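Local coordinates for protein N-acetylglucosaminidase (PDB 6INX) that probably hydrolyses N-acetylglucosamine-containing glycans as a glycoside hydrolase family 18 N-acetylglucosaminidase, at residues Arg87-Ala91 and Leu132-Met137. Residues are numbered along the deposited sequence; the frame is centred on the assembly and turned at random.
Sequences RQAMA and LLLRTM
R87 reaches across to L132 and lays its guanidinium against that leucine: the L132 CD1 methyl sits over the centre of one face, 3.9 Å above the plane. The arginine chain runs extended to CD, which lies 3.6 Å from L132 CB, and then bends (chi3 -64°), turning the flat group toward the leucine branch. NH1 hydrogen-bonds A81 O at the end of helix 77-81, and NH2 makes a salt bridge with E84. R87 NE points instead at an ordered water lying in the guanidinium plane; the water accepts from R87 NE at 2.8 Å and donates to T136 OG1. T136 OG1 in turn donates to L132 O at 2.8 Å, from the face of the carbonyl opposite to that used by T136 N. With OG1 turned back to its own helix, T136 CG2 lies anti to the backbone N and projects toward helix 84-100, meeting R87 O and, at 3.6 Å, Q88 NE2, which is itself hydrogen-bonded to E84. Deeper in, L133 CD1 packs on M90 CB (3.7 Å), while A91 CB lies 3.7 Å from M137 CA. An alanine in place of R87 would probably uncover L132 and leave the bridging water without its NE donor, and E84 without its salt-bridge partner. The two segments, crossing at -42°, belong to successive outer helices of the TIM barrel; L133 and M137 also touch strand 105-109. No direct hydrogen bond joins the segments: close apolar fit and one well-formed water bridge link them, while the arginine's charge is met by E84 within its own helix.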
loop_
_atom_site.group_PDB
_atom_site.type_symbol
_atom_site.label_atom_id
_atom_site.label_comp_id
_atom_site.label_asym_id
_atom_site.label_seq_id
_atom_site.Cartn_x
_atom_site.Cartn_y
_atom_site.Cartn_z
ATOM N N ARG A 87 -23.111 -20.225 9.939
ATOM C CA ARG A 87 -21.884 -20.745 10.540
ATOM C C ARG A 87 -22.030 -22.221 10.878
ATOM O O ARG A 87 -21.109 -23.014 10.642
ATOM C CB ARG A 87 -21.497 -19.925 11.773
ATOM C CG ARG A 87 -21.132 -18.488 11.429
ATOM C CD ARG A 87 -20.664 -17.700 12.642
ATOM N NE ARG A 87 -21.683 -17.522 13.676
ATOM C CZ ARG A 87 -22.455 -16.447 13.817
ATOM N NH1 ARG A 87 -22.382 -15.432 12.968
ATOM N NH2 ARG A 87 -23.313 -16.392 14.830
ATOM N N GLN A 88 -23.194 -22.618 11.403
ATOM C CA GLN A 88 -23.443 -24.038 11.642
ATOM C C GLN A 88 -23.475 -24.830 10.339
ATOM O O GLN A 88 -23.008 -25.977 10.285
ATOM C CB GLN A 88 -24.756 -24.226 12.405
ATOM C CG GLN A 88 -24.783 -23.667 13.821
ATOM C CD GLN A 88 -23.863 -24.412 14.770
ATOM O OE1 GLN A 88 -23.531 -25.580 14.542
ATOM N NE2 GLN A 88 -23.446 -23.739 15.844
ATOM N N ALA A 89 -24.060 -24.254 9.281
ATOM C CA ALA A 89 -24.109 -24.960 8.001
ATOM C C ALA A 89 -22.711 -25.194 7.446
ATOM O O ALA A 89 -22.421 -26.278 6.927
ATOM C CB ALA A 89 -24.968 -24.181 7.005
ATOM N N MET A 90 -21.837 -24.187 7.538
ATOM C CA MET A 90 -20.462 -24.363 7.092
ATOM C C MET A 90 -19.774 -25.455 7.893
ATOM O O MET A 90 -19.040 -26.278 7.331
ATOM C CB MET A 90 -19.683 -23.058 7.255
ATOM C CG MET A 90 -20.046 -21.991 6.228
ATOM S SD MET A 90 -19.535 -22.400 4.551
ATOM C CE MET A 90 -17.771 -22.087 4.647
ATOM N N ALA A 91 -19.979 -25.458 9.208
ATOM C CA ALA A 91 -19.360 -26.468 10.054
ATOM C C ALA A 91 -19.870 -27.856 9.702
ATOM O O ALA A 91 -19.091 -28.809 9.586
ATOM C CB ALA A 91 -19.652 -26.143 11.514
ATOM N N LEU A 132 -16.102 -16.220 14.786
ATOM C CA LEU A 132 -17.209 -17.111 15.135
ATOM C C LEU A 132 -17.323 -18.270 14.153
ATOM O O LEU A 132 -17.606 -19.407 14.551
ATOM C CB LEU A 132 -18.525 -16.334 15.163
ATOM C CG LEU A 132 -18.598 -15.147 16.120
ATOM C CD1 LEU A 132 -19.919 -14.411 15.951
ATOM C CD2 LEU A 132 -18.389 -15.607 17.559
ATOM N N LEU A 133 -17.141 -17.995 12.860
ATOM C CA LEU A 133 -17.203 -19.058 11.861
ATOM C C LEU A 133 -16.147 -20.131 12.124
ATOM O O LEU A 133 -16.448 -21.334 12.106
ATOM C CB LEU A 133 -17.037 -18.454 10.461
ATOM C CG LEU A 133 -16.872 -19.453 9.307
ATOM C CD1 LEU A 133 -18.152 -20.265 9.128
ATOM C CD2 LEU A 133 -16.457 -18.778 7.984
ATOM N N LEU A 134 -14.890 -19.712 12.323
ATOM C CA LEU A 134 -13.820 -20.680 12.534
ATOM C C LEU A 134 -14.001 -21.437 13.841
ATOM O O LEU A 134 -13.696 -22.630 13.914
ATOM C CB LEU A 134 -12.461 -19.973 12.500
ATOM C CG LEU A 134 -12.077 -19.411 11.131
ATOM C CD1 LEU A 134 -10.834 -18.537 11.239
ATOM C CD2 LEU A 134 -11.845 -20.544 10.159
ATOM N N ARG A 135 -14.468 -20.755 14.888
ATOM C CA ARG A 135 -14.740 -21.442 16.148
ATOM C C ARG A 135 -15.777 -22.539 15.944
ATOM O O ARG A 135 -15.603 -23.674 16.402
ATOM C CB ARG A 135 -15.232 -20.437 17.191
ATOM C CG ARG A 135 -15.544 -21.083 18.542
ATOM C CD ARG A 135 -16.167 -20.118 19.545
ATOM N NE ARG A 135 -15.488 -18.831 19.584
ATOM C CZ ARG A 135 -15.699 -17.908 20.515
ATOM N NH1 ARG A 135 -16.572 -18.139 21.488
ATOM N NH2 ARG A 135 -15.040 -16.757 20.473
ATOM N N THR A 136 -16.855 -22.222 15.219
ATOM C CA THR A 136 -17.927 -23.192 15.012
ATOM C C THR A 136 -17.454 -24.357 14.151
ATOM O O THR A 136 -17.798 -25.518 14.407
ATOM C CB THR A 136 -19.101 -22.482 14.334
ATOM O OG1 THR A 136 -19.528 -21.396 15.162
ATOM C CG2 THR A 136 -20.267 -23.429 14.117
ATOM N N MET A 137 -16.655 -24.067 13.126
ATOM C CA MET A 137 -16.130 -25.129 12.281
ATOM C C MET A 137 -15.158 -26.016 13.052
ATOM O O MET A 137 -15.185 -27.245 12.908
ATOM C CB MET A 137 -15.445 -24.512 11.064
ATOM C CG MET A 137 -16.407 -23.809 10.089
ATOM S SD MET A 137 -15.568 -23.180 8.608
ATOM C CE MET A 137 -14.913 -24.741 7.983
HETATM O O HOH W 1 -21.477 -19.685 15.519
HETATM O O HOH W 2 -20.887 -26.904 15.288
#